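Local coordinates for radical SAM domain protein (Methanothrix thermoacetophila, PDB 6Y1X) that probably acts as the radical SAM carbide synthase NifB, an iron-sulfur enzyme that helps build the iron-molybdenum cofactor of nitrogenase, at residues Q62-I67 / I176-I181; K105-A110 / P133-C138; R149-D154 / V208-I213; M239-H244 / K275-M280. All blocks are in the same frame, centred on the assembly; numbering follows the deposited sequence. Where two conformers were deposited one is given.

Contact 1: Q62-I67 / I176-I181. With SF4 (iron/sulfur cluster), chain D; SO4 (sulfate ion), chain F.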
# COMPACT_ATOMS: atom_id res chain seq x y z
N GLN A 62 -7.27 11.05 -5.24
CA GLN A 62 -8.63 10.54 -5.20
C GLN A 62 -8.75 9.44 -6.25
O GLN A 62 -8.80 9.73 -7.46
CB GLN A 62 -9.67 11.64 -5.44
CG GLN A 62 -11.10 11.12 -5.47
CD GLN A 62 -11.52 10.52 -4.13
OE1 GLN A 62 -11.63 11.23 -3.13
NE2 GLN A 62 -11.70 9.21 -4.11
N CYS A 63 -8.81 8.20 -5.79
CA CYS A 63 -9.02 7.05 -6.65
C CYS A 63 -10.49 6.99 -7.03
O CYS A 63 -11.36 7.34 -6.23
CB CYS A 63 -8.62 5.77 -5.91
SG CYS A 63 -6.94 5.75 -5.27
N LYS A 64 -10.76 6.59 -8.27
CA LYS A 64 -12.14 6.55 -8.74
C LYS A 64 -12.95 5.40 -8.14
O LYS A 64 -14.14 5.29 -8.45
CB LYS A 64 -12.19 6.45 -10.26
CG LYS A 64 -11.70 7.70 -10.99
CD LYS A 64 -11.87 7.53 -12.49
CE LYS A 64 -11.07 8.55 -13.27
NZ LYS A 64 -11.74 9.87 -13.21
N TYR A 65 -12.34 4.55 -7.31
CA TYR A 65 -13.03 3.47 -6.63
C TYR A 65 -13.16 3.72 -5.13
O TYR A 65 -13.60 2.83 -4.40
CB TYR A 65 -12.32 2.13 -6.87
CG TYR A 65 -10.84 2.12 -6.57
CD1 TYR A 65 -10.36 1.94 -5.28
CD2 TYR A 65 -9.91 2.24 -7.60
CE1 TYR A 65 -9.00 1.93 -5.01
CE2 TYR A 65 -8.56 2.22 -7.35
CZ TYR A 65 -8.10 2.07 -6.06
OH TYR A 65 -6.75 2.04 -5.81
N CYS A 66 -12.81 4.91 -4.66
CA CYS A 66 -12.70 5.20 -3.24
C CYS A 66 -13.76 6.21 -2.81
O CYS A 66 -13.94 7.25 -3.45
CB CYS A 66 -11.32 5.75 -2.89
SG CYS A 66 -11.22 6.32 -1.19
N ILE A 67 -14.46 5.88 -1.72
CA ILE A 67 -15.23 6.84 -0.93
C ILE A 67 -14.39 7.16 0.31
O ILE A 67 -14.05 6.25 1.08
CB ILE A 67 -16.61 6.29 -0.55
CG1 ILE A 67 -17.48 6.10 -1.80
CG2 ILE A 67 -17.30 7.23 0.42
CD1 ILE A 67 -17.90 7.39 -2.47
N ILE A 176 -8.16 6.11 -13.76
CA ILE A 176 -8.29 5.55 -12.42
C ILE A 176 -8.30 6.61 -11.33
O ILE A 176 -8.82 6.35 -10.23
CB ILE A 176 -7.17 4.52 -12.17
CG1 ILE A 176 -7.24 3.40 -13.21
CG2 ILE A 176 -7.24 3.89 -10.78
CD1 ILE A 176 -6.05 2.46 -13.19
N TYR A 177 -7.81 7.82 -11.59
CA TYR A 177 -7.67 8.86 -10.58
C TYR A 177 -8.41 10.13 -10.99
O TYR A 177 -8.27 10.59 -12.13
CB TYR A 177 -6.19 9.14 -10.34
CG TYR A 177 -5.46 7.90 -9.93
CD1 TYR A 177 -5.54 7.41 -8.64
CD2 TYR A 177 -4.75 7.17 -10.87
CE1 TYR A 177 -4.88 6.24 -8.28
CE2 TYR A 177 -4.10 6.00 -10.53
CZ TYR A 177 -4.16 5.55 -9.23
OH TYR A 177 -3.51 4.38 -8.90
N ASP A 178 -9.16 10.71 -10.05
CA ASP A 178 -9.77 12.01 -10.28
C ASP A 178 -8.73 13.12 -10.26
O ASP A 178 -8.75 14.02 -11.10
CB ASP A 178 -10.83 12.30 -9.22
CG ASP A 178 -12.17 11.69 -9.52
OD1 ASP A 178 -12.34 11.08 -10.60
OD2 ASP A 178 -13.07 11.82 -8.67
N TYR A 179 -7.82 13.07 -9.29
CA TYR A 179 -6.84 14.13 -9.12
C TYR A 179 -5.73 13.63 -8.22
O TYR A 179 -5.87 12.62 -7.53
CB TYR A 179 -7.48 15.41 -8.53
CG TYR A 179 -8.05 15.27 -7.14
CD1 TYR A 179 -7.23 15.25 -6.02
CD2 TYR A 179 -9.42 15.16 -6.94
CE1 TYR A 179 -7.76 15.12 -4.75
CE2 TYR A 179 -9.96 15.04 -5.68
CZ TYR A 179 -9.12 15.02 -4.58
OH TYR A 179 -9.65 14.89 -3.31
N VAL A 180 -4.62 14.36 -8.23
CA VAL A 180 -3.55 14.20 -7.26
C VAL A 180 -3.21 15.59 -6.73
O VAL A 180 -3.33 16.59 -7.44
CB VAL A 180 -2.29 13.52 -7.84
CG1 VAL A 180 -2.66 12.21 -8.56
CG2 VAL A 180 -1.56 14.44 -8.78
N ILE A 181 -2.81 15.64 -5.46
CA ILE A 181 -2.36 16.86 -4.81
C ILE A 181 -0.88 16.68 -4.53
O ILE A 181 -0.50 15.82 -3.73
CB ILE A 181 -3.14 17.16 -3.52
CG1 ILE A 181 -4.65 17.19 -3.80
CG2 ILE A 181 -2.68 18.48 -2.92
CD1 ILE A 181 -5.48 17.14 -2.54
FE1 SF4 D . -8.92 6.45 -1.11
FE2 SF4 D . -7.03 6.12 -3.00
FE3 SF4 D . -6.64 5.10 -0.51
FE4 SF4 D . -6.57 7.80 -0.93
S1 SF4 D . -5.09 6.25 -1.77
S2 SF4 D . -7.65 6.72 0.79
S3 SF4 D . -8.17 8.07 -2.55
S4 SF4 D . -8.24 4.44 -2.01
S SO4 F . -15.05 11.05 -14.89
O1 SO4 F . -14.85 12.21 -14.02
O2 SO4 F . -14.32 9.90 -14.35
O3 SO4 F . -16.47 10.73 -14.94
O4 SO4 F . -14.56 11.34 -16.23
O HOH W 1 -12.14 14.08 -3.26
O HOH W 2 -9.19 12.24 -1.18
O HOH W 3 -9.36 11.28 -14.79

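Contact 2: K105-A110 / P133-C138. With SF4 (iron/sulfur cluster), chain C.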
# COMPACT_ATOMS: atom_id res chain seq x y z
N LYS A 105 3.89 -9.62 15.08
CA LYS A 105 5.24 -9.38 14.58
C LYS A 105 5.39 -8.06 13.84
O LYS A 105 6.52 -7.57 13.73
CB LYS A 105 5.66 -10.52 13.64
CG LYS A 105 5.81 -11.89 14.29
CD LYS A 105 6.86 -11.89 15.39
CE LYS A 105 6.97 -13.28 16.01
NZ LYS A 105 7.75 -13.27 17.29
N VAL A 106 4.30 -7.48 13.36
CA VAL A 106 4.34 -6.33 12.46
C VAL A 106 3.44 -5.23 13.01
O VAL A 106 2.33 -5.50 13.47
CB VAL A 106 3.92 -6.70 11.03
CG1 VAL A 106 3.95 -5.48 10.12
CG2 VAL A 106 4.83 -7.79 10.47
N VAL A 107 3.91 -3.99 12.93
CA VAL A 107 3.11 -2.81 13.19
C VAL A 107 3.18 -1.92 11.96
O VAL A 107 4.27 -1.66 11.44
CB VAL A 107 3.59 -2.06 14.44
CG1 VAL A 107 2.94 -0.71 14.55
CG2 VAL A 107 3.30 -2.88 15.68
N ALA A 108 2.03 -1.46 11.49
CA ALA A 108 1.98 -0.77 10.21
C ALA A 108 1.05 0.43 10.31
O ALA A 108 0.16 0.50 11.16
CB ALA A 108 1.50 -1.69 9.09
N VAL A 109 1.29 1.39 9.43
CA VAL A 109 0.36 2.48 9.18
C VAL A 109 -0.10 2.33 7.74
O VAL A 109 0.72 2.30 6.82
CB VAL A 109 0.99 3.85 9.44
CG1 VAL A 109 -0.01 4.97 9.13
CG2 VAL A 109 1.49 3.95 10.88
N ALA A 110 -1.42 2.25 7.55
CA ALA A 110 -2.00 1.99 6.24
C ALA A 110 -3.22 2.85 5.98
O ALA A 110 -3.84 2.71 4.92
CB ALA A 110 -2.36 0.51 6.09
N PRO A 133 11.97 -2.30 19.39
CA PRO A 133 12.82 -2.55 18.21
C PRO A 133 12.61 -3.91 17.56
O PRO A 133 13.03 -4.09 16.41
CB PRO A 133 14.25 -2.42 18.76
CG PRO A 133 14.11 -1.74 20.08
CD PRO A 133 12.76 -2.08 20.61
N HIS A 134 11.99 -4.87 18.25
CA HIS A 134 11.76 -6.18 17.64
C HIS A 134 10.68 -6.14 16.57
O HIS A 134 10.68 -6.97 15.66
CB HIS A 134 11.37 -7.19 18.72
CG HIS A 134 11.10 -8.57 18.18
ND1 HIS A 134 12.08 -9.37 17.64
CD2 HIS A 134 9.95 -9.28 18.12
CE1 HIS A 134 11.55 -10.52 17.26
NE2 HIS A 134 10.26 -10.49 17.54
N LEU A 135 9.75 -5.18 16.65
CA LEU A 135 8.65 -5.15 15.71
C LEU A 135 9.12 -4.79 14.30
O LEU A 135 9.97 -3.91 14.11
CB LEU A 135 7.59 -4.15 16.18
CG LEU A 135 6.77 -4.64 17.37
CD1 LEU A 135 5.95 -3.50 17.97
CD2 LEU A 135 5.88 -5.81 16.98
N ILE A 136 8.54 -5.45 13.32
CA ILE A 136 8.75 -5.09 11.92
C ILE A 136 7.87 -3.89 11.62
O ILE A 136 6.66 -3.92 11.87
CB ILE A 136 8.43 -6.26 10.99
CG1 ILE A 136 9.31 -7.47 11.32
CG2 ILE A 136 8.56 -5.85 9.52
CD1 ILE A 136 8.85 -8.76 10.68
N LEU A 137 8.46 -2.83 11.09
CA LEU A 137 7.72 -1.61 10.79
C LEU A 137 7.42 -1.58 9.30
O LEU A 137 8.32 -1.76 8.46
CB LEU A 137 8.51 -0.37 11.20
CG LEU A 137 8.90 -0.28 12.68
CD1 LEU A 137 9.69 1.00 12.95
CD2 LEU A 137 7.67 -0.35 13.58
N CYS A 138 6.15 -1.35 8.98
CA CYS A 138 5.61 -1.51 7.64
C CYS A 138 4.73 -0.31 7.33
O CYS A 138 4.13 0.28 8.23
CB CYS A 138 4.80 -2.81 7.53
SG CYS A 138 4.27 -3.34 5.87
FE1 SF4 C . -0.07 -3.79 4.05
FE2 SF4 C . 0.38 -5.98 5.61
FE3 SF4 C . -0.60 -3.69 6.69
FE4 SF4 C . 2.02 -3.80 5.84
S1 SF4 C . 1.07 -5.00 7.57
S2 SF4 C . 0.53 -2.09 5.48
S3 SF4 C . 1.79 -5.15 3.99
S4 SF4 C . -1.67 -5.03 5.15
O HOH W 4 8.56 -8.58 15.01

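Contact 3: R149-D154 / V208-I213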
# COMPACT_ATOMS: atom_id res chain seq x y z
N ARG A 149 9.67 11.05 0.84
CA ARG A 149 9.68 10.62 2.23
C ARG A 149 10.45 9.32 2.46
O ARG A 149 10.53 8.88 3.61
CB ARG A 149 8.25 10.45 2.76
CG ARG A 149 7.41 11.72 2.76
CD ARG A 149 8.16 12.94 3.30
NE ARG A 149 8.49 12.87 4.71
CZ ARG A 149 7.77 13.44 5.67
NH1 ARG A 149 6.67 14.11 5.36
NH2 ARG A 149 8.15 13.34 6.94
N ILE A 150 11.02 8.71 1.42
CA ILE A 150 11.68 7.42 1.60
C ILE A 150 12.86 7.56 2.55
O ILE A 150 13.16 6.64 3.32
CB ILE A 150 12.11 6.83 0.24
CG1 ILE A 150 12.75 5.45 0.41
CG2 ILE A 150 13.03 7.79 -0.51
CD1 ILE A 150 11.82 4.42 1.02
N GLU A 151 13.55 8.70 2.52
CA GLU A 151 14.68 8.91 3.42
C GLU A 151 14.22 8.90 4.87
O GLU A 151 14.90 8.34 5.74
CB GLU A 151 15.37 10.23 3.09
CG GLU A 151 16.67 10.46 3.84
CD GLU A 151 17.62 11.38 3.11
OE1 GLU A 151 17.17 12.45 2.63
OE2 GLU A 151 18.82 11.05 3.02
N ASP A 152 13.06 9.51 5.15
CA ASP A 152 12.52 9.49 6.51
C ASP A 152 12.15 8.08 6.93
O ASP A 152 12.44 7.66 8.06
CB ASP A 152 11.30 10.40 6.59
CG ASP A 152 11.65 11.86 6.44
OD1 ASP A 152 12.86 12.19 6.48
OD2 ASP A 152 10.72 12.68 6.26
N LEU A 153 11.49 7.33 6.04
CA LEU A 153 11.08 5.97 6.37
C LEU A 153 12.28 5.11 6.70
O LEU A 153 12.27 4.33 7.67
CB LEU A 153 10.31 5.36 5.19
CG LEU A 153 8.94 5.95 4.88
CD1 LEU A 153 8.37 5.30 3.64
CD2 LEU A 153 7.99 5.77 6.06
N ASP A 154 13.33 5.20 5.87
CA ASP A 154 14.57 4.48 6.14
C ASP A 154 15.17 4.87 7.47
O ASP A 154 15.59 4.01 8.25
CB ASP A 154 15.58 4.80 5.05
CG ASP A 154 16.67 3.75 4.91
OD1 ASP A 154 16.68 2.78 5.70
OD2 ASP A 154 17.56 3.93 4.05
N VAL A 208 13.89 0.16 -3.26
CA VAL A 208 14.65 -1.05 -3.56
C VAL A 208 16.14 -0.80 -3.37
O VAL A 208 16.85 -1.63 -2.79
CB VAL A 208 14.33 -1.55 -4.98
CG1 VAL A 208 15.33 -2.60 -5.42
CG2 VAL A 208 12.92 -2.13 -5.03
N ARG A 209 16.64 0.35 -3.83
CA ARG A 209 18.06 0.66 -3.66
C ARG A 209 18.44 0.66 -2.19
O ARG A 209 19.56 0.27 -1.84
CB ARG A 209 18.39 2.01 -4.31
CG ARG A 209 19.87 2.36 -4.32
CD ARG A 209 20.11 3.83 -4.71
NE ARG A 209 19.70 4.79 -3.69
CZ ARG A 209 20.41 5.10 -2.61
NH1 ARG A 209 21.58 4.53 -2.40
NH2 ARG A 209 19.95 5.99 -1.74
N ARG A 210 17.53 1.09 -1.31
CA ARG A 210 17.78 1.14 0.12
C ARG A 210 17.49 -0.19 0.80
O ARG A 210 17.33 -0.23 2.03
CB ARG A 210 16.97 2.26 0.77
CG ARG A 210 17.42 3.65 0.33
CD ARG A 210 16.44 4.72 0.75
NE ARG A 210 16.96 6.05 0.45
CZ ARG A 210 17.62 6.81 1.32
NH1 ARG A 210 17.87 6.37 2.54
NH2 ARG A 210 18.05 8.00 0.95
N LYS A 211 17.37 -1.27 0.02
CA LYS A 211 17.21 -2.63 0.52
C LYS A 211 15.90 -2.82 1.29
O LYS A 211 15.81 -3.67 2.18
CB LYS A 211 18.41 -3.05 1.38
CG LYS A 211 19.73 -3.09 0.62
CD LYS A 211 20.85 -3.63 1.49
N LYS A 212 14.88 -2.04 0.94
CA LYS A 212 13.55 -2.25 1.51
C LYS A 212 12.84 -3.37 0.76
O LYS A 212 13.06 -3.59 -0.43
CB LYS A 212 12.70 -0.98 1.44
CG LYS A 212 13.35 0.26 2.03
CD LYS A 212 13.85 -0.00 3.44
CE LYS A 212 14.59 1.20 3.98
NZ LYS A 212 15.10 0.96 5.36
N ILE A 213 11.99 -4.09 1.48
CA ILE A 213 11.21 -5.16 0.88
C ILE A 213 9.91 -4.55 0.38
O ILE A 213 9.12 -4.02 1.17
CB ILE A 213 10.93 -6.28 1.90
CG1 ILE A 213 12.23 -6.72 2.58
CG2 ILE A 213 10.24 -7.46 1.21
CD1 ILE A 213 13.30 -7.16 1.61

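Contact 4: M239-H244 / K275-M280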
# COMPACT_ATOMS: atom_id res chain seq x y z
N MET A 239 12.29 -4.01 -11.69
CA MET A 239 12.69 -3.01 -10.71
C MET A 239 13.09 -3.59 -9.36
O MET A 239 13.59 -2.85 -8.52
CB MET A 239 11.57 -1.99 -10.52
CG MET A 239 11.29 -1.17 -11.77
SD MET A 239 9.94 -0.01 -11.49
CE MET A 239 10.82 1.33 -10.70
N GLY A 240 12.87 -4.89 -9.14
CA GLY A 240 13.25 -5.48 -7.87
C GLY A 240 12.17 -5.57 -6.82
O GLY A 240 12.49 -5.80 -5.65
N VAL A 241 10.91 -5.37 -7.19
CA VAL A 241 9.81 -5.60 -6.25
C VAL A 241 9.78 -7.07 -5.85
O VAL A 241 10.07 -7.97 -6.65
CB VAL A 241 8.48 -5.15 -6.89
CG1 VAL A 241 7.29 -5.61 -6.06
CG2 VAL A 241 8.48 -3.64 -7.02
N PHE A 242 9.47 -7.32 -4.58
CA PHE A 242 9.57 -8.67 -4.06
C PHE A 242 8.31 -9.49 -4.34
O PHE A 242 8.41 -10.67 -4.71
CB PHE A 242 9.84 -8.64 -2.55
CG PHE A 242 9.81 -9.99 -1.91
CD1 PHE A 242 10.83 -10.90 -2.11
CD2 PHE A 242 8.74 -10.36 -1.11
CE1 PHE A 242 10.79 -12.14 -1.52
CE2 PHE A 242 8.69 -11.61 -0.52
CZ PHE A 242 9.72 -12.50 -0.72
N ILE A 243 7.13 -8.90 -4.19
CA ILE A 243 5.89 -9.66 -4.32
C ILE A 243 4.80 -8.76 -4.86
O ILE A 243 4.80 -7.54 -4.64
CB ILE A 243 5.50 -10.31 -2.97
CG1 ILE A 243 4.37 -11.33 -3.14
CG2 ILE A 243 5.17 -9.25 -1.92
CD1 ILE A 243 4.10 -12.15 -1.90
N HIS A 244 3.84 -9.36 -5.56
CA HIS A 244 2.76 -8.65 -6.24
C HIS A 244 1.44 -9.17 -5.71
O HIS A 244 1.21 -10.38 -5.68
CB HIS A 244 2.86 -8.88 -7.74
CG HIS A 244 1.97 -7.99 -8.56
ND1 HIS A 244 1.65 -8.28 -9.87
CD2 HIS A 244 1.38 -6.81 -8.28
CE1 HIS A 244 0.88 -7.32 -10.35
NE2 HIS A 244 0.71 -6.41 -9.41
N LYS A 275 4.23 -16.53 -13.14
CA LYS A 275 5.39 -16.86 -13.97
C LYS A 275 6.29 -15.65 -14.20
O LYS A 275 7.43 -15.82 -14.65
CB LYS A 275 4.94 -17.45 -15.30
CG LYS A 275 3.93 -18.58 -15.18
CD LYS A 275 3.29 -18.91 -16.52
CE LYS A 275 2.26 -20.03 -16.38
NZ LYS A 275 1.48 -20.25 -17.64
N ILE A 276 5.80 -14.45 -13.92
CA ILE A 276 6.58 -13.23 -14.01
C ILE A 276 7.16 -12.84 -12.65
O ILE A 276 8.35 -12.57 -12.53
CB ILE A 276 5.73 -12.09 -14.59
CG1 ILE A 276 5.13 -12.49 -15.94
CG2 ILE A 276 6.55 -10.81 -14.71
CD1 ILE A 276 4.08 -11.53 -16.46
N ILE A 277 6.31 -12.79 -11.63
CA ILE A 277 6.69 -12.31 -10.31
C ILE A 277 5.84 -13.02 -9.26
O ILE A 277 4.66 -13.31 -9.49
CB ILE A 277 6.55 -10.78 -10.20
CG1 ILE A 277 7.13 -10.27 -8.88
CG2 ILE A 277 5.11 -10.34 -10.42
CD1 ILE A 277 7.24 -8.76 -8.79
N LYS A 278 6.45 -13.29 -8.11
CA LYS A 278 5.77 -13.93 -7.00
C LYS A 278 4.47 -13.20 -6.67
O LYS A 278 4.44 -11.96 -6.62
CB LYS A 278 6.70 -13.92 -5.78
CG LYS A 278 6.18 -14.62 -4.54
CD LYS A 278 7.20 -14.49 -3.40
CE LYS A 278 6.76 -15.24 -2.15
NZ LYS A 278 6.75 -16.72 -2.35
N GLN A 279 3.39 -13.96 -6.52
CA GLN A 279 2.08 -13.40 -6.22
C GLN A 279 1.67 -13.68 -4.78
O GLN A 279 1.91 -14.77 -4.25
CB GLN A 279 1.02 -14.00 -7.16
CG GLN A 279 1.27 -13.71 -8.62
CD GLN A 279 1.03 -12.25 -8.94
OE1 GLN A 279 0.01 -11.69 -8.55
NE2 GLN A 279 1.99 -11.63 -9.60
N MET A 280 1.07 -12.68 -4.13
CA MET A 280 0.51 -12.87 -2.80
C MET A 280 -0.86 -13.54 -2.92
O MET A 280 -1.74 -13.02 -3.62
CB MET A 280 0.39 -11.53 -2.07
CG MET A 280 -0.01 -11.65 -0.61
SD MET A 280 -0.64 -10.10 0.07
CE MET A 280 -1.19 -10.61 1.70

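Contact 1: Q62-I67 / I176-I181
Backbone bonds join Gln62 to Asp178 and Lys64 to Ile176 across an antiparallel pairing. Asp178 N donates to Gln62 O at 2.8 Å, Lys64 N to Ile176 O at 2.8 Å, and between them Cys63 and Tyr177 form a non-hydrogen-bonded pair. The charged contact is a salt bridge from Lys64 NZ to Asp178 OD1 (2.9 Å). A long, flexible lysine suits this partly exposed place, since a bend at its last torsion (chi4 -75°) turns NZ onto the carboxylate while it also donates to a sulfate; Lys254 shares both anions, and Tyr253 bonds Asp178 OD2. Cys63 and Cys66 belong to the CxxxCxxC motif of radical SAM enzymes: Cys63 SG binds iron FE2 at 2.3 Å and Cys66 SG binds FE1, the two brought together by a type I turn. Aromatic contacts flank this loop. Gln62 CB sits over a face of Tyr179, 3.7 Å from the ring centroid, whereas Cys63 SG meets the edge of Tyr177, 3.7 Å from CE1. Tyr65 CE2 touches Ile176 CG2, and its hydroxyl bonds Asn74. The Gln62 amide turns back on its own segment, NE2 donating to Cys63 O at 2.8 Å with an N-H...O angle of 167°; water joins OE1 to Tyr179 OH.

Contact 2: K105-A110 / P133-C138
Strands 104-109 and 136-141 are neighbours in the parallel sheet of the radical SAM fold, joined through helix 119-131 as a beta-alpha-beta unit, and one face of the pair lines the pocket of an iron-sulfur cluster. Val106 pairs with Ile136, Val107 with Leu137 and Ala108 with Cys138. The ladder alternates sides: Ile136 N donates to Lys105 O at 3.0 Å, and Val107 N returns the bond to Ile136 O at 2.9 Å with an N-H...O angle of 167°. Cys138 N and Val109 N continue it, to Val107 O and Cys138 O. On the cluster face small and branched residues fit closely. Val106 divides its two methyls, CG2 lying 3.9 Å from Ile136 CB and CG1 3.8 Å from Cys138 CB, the latter methyl also being near a cluster sulfide. Replacing Val106 by a glycine would probably open a gap beside Cys138 CB and Ile136, with the cluster losing part of its apolar lining. Ala108 is small enough for its CB to approach both Cys138 CB and the same sulfide. On the other face Val107 CG2 meets Leu135 CD1 at 3.6 Å, in the layer covered by helix 119-131, whose Val128 touches Leu135. The Cys138 sulfur is swung opposite the backbone N (chi1 -170°), which carries it to the cluster, where SG binds iron FE4 at 2.3 Å.

Contact 3: R149-D154 / V208-I213
Two basic side chains converge on one carboxylate: Asp154 takes Arg210 on OD2 and Lys212 on OD1, each a salt bridge. The modelled separation of Lys212 NZ and Asp154 OD1, 2.4 Å, is very short, so its exact geometry is doubtful; Lys212 NZ also donates to Val158 O. Arg210 NH1 lies 2.9 Å from Asp154 OD2, which it meets on the anti lone pair with an N-H...O angle of 151°. The oxygen lies in the guanidinium plane, yet the carboxylate itself stands almost upright to that plane, at 86°, so a single N-H makes the bond. Aspartate suits the site because its short side chain holds both oxygens close to the helix, whereas arginine can span the gap. Arg210 extends from CG to NE, and its CD slides past Ile150 CG1 at 3.8 Å. One face of its guanidinium lies over Glu151, whose OE2 makes a long salt bridge to NH2 at 3.8 Å. Its NE is paired with Glu206, so NE and NH1 each have an acidic partner, which would limit rotation of the group. A leucine in place of Arg210 would probably leave Asp154 OD2 and Glu206 without this shared positive mate. Lys211, at positive phi, closes helix 189-209 with a Schellman motif, directing the chain into strand 213-220. The contact thus clips helix 146-156 to the turn after helix 189-209 at the protein surface, while Ile150 and Leu153 pack inward on Ile161 of strand 160-164.

Contact 4: M239-H244 / K275-M280
The backbones of His244 and Gln279 meet in a single bridge, His244 N donating to Lys278 O at 2.9 Å and Met280 N to His244 O at 2.8 Å. Segment 275-280, which follows helix 263-273 near the end of the modelled chain, is thereby joined at one point to strand 243-248, an edge strand of the parallel sheet within this chain of the radical SAM fold. Apolar contacts accompany the bridge. Ile277 sends CD1 to Val241 O and CG2 to His244 CB, the latter at 3.8 Å, beta branching suiting it to touch two residues at once. Ile243 reaches over the partner backbone: with CG1 opposite its own N (chi1 -169°), CG1 comes 3.5 Å from Lys278 O and CD1 3.8 Å from Met280 CB. The aliphatic part of Lys278 runs beside Phe242, CD being 4.2 Å from CZ, a place where lysine can be apolar along its length yet polar at its tip. Met280 leads on toward Cys39, a ligand of an iron-sulfur cluster, and Lys215. The His244 ring is held on its far nitrogen by Thr218. Lying alongside it, the bent Gln279 side chain donates from NE2 to Ile277 O at 3.2 Å and, weakly, to His244 ND1 at 3.4 Å.

From the N terminus, contact 1 opens within the CxxxCxxC loop and closes more than a hundred residues later, joining strand 61-63 to strand 177-182 in the small antiparallel sheet. Within that span contact 2 opens and closes completely, tying adjacent strands of the parallel sheet beside the other cluster. Contact 3 starts inside the same span but ends beyond it, so contacts 1 and 3 cross; it joins helix 146-156 to the end of helix 189-209. Contact 4 follows in series, joining segment 275-280, near the end of the modelled chain, to edge strand 243-248. Contacts 3 and 4 touch through Val208 on Met239 and Ile213 on Phe242, whereas contacts 1 and 2 lie about 27 Å apart, centre to centre.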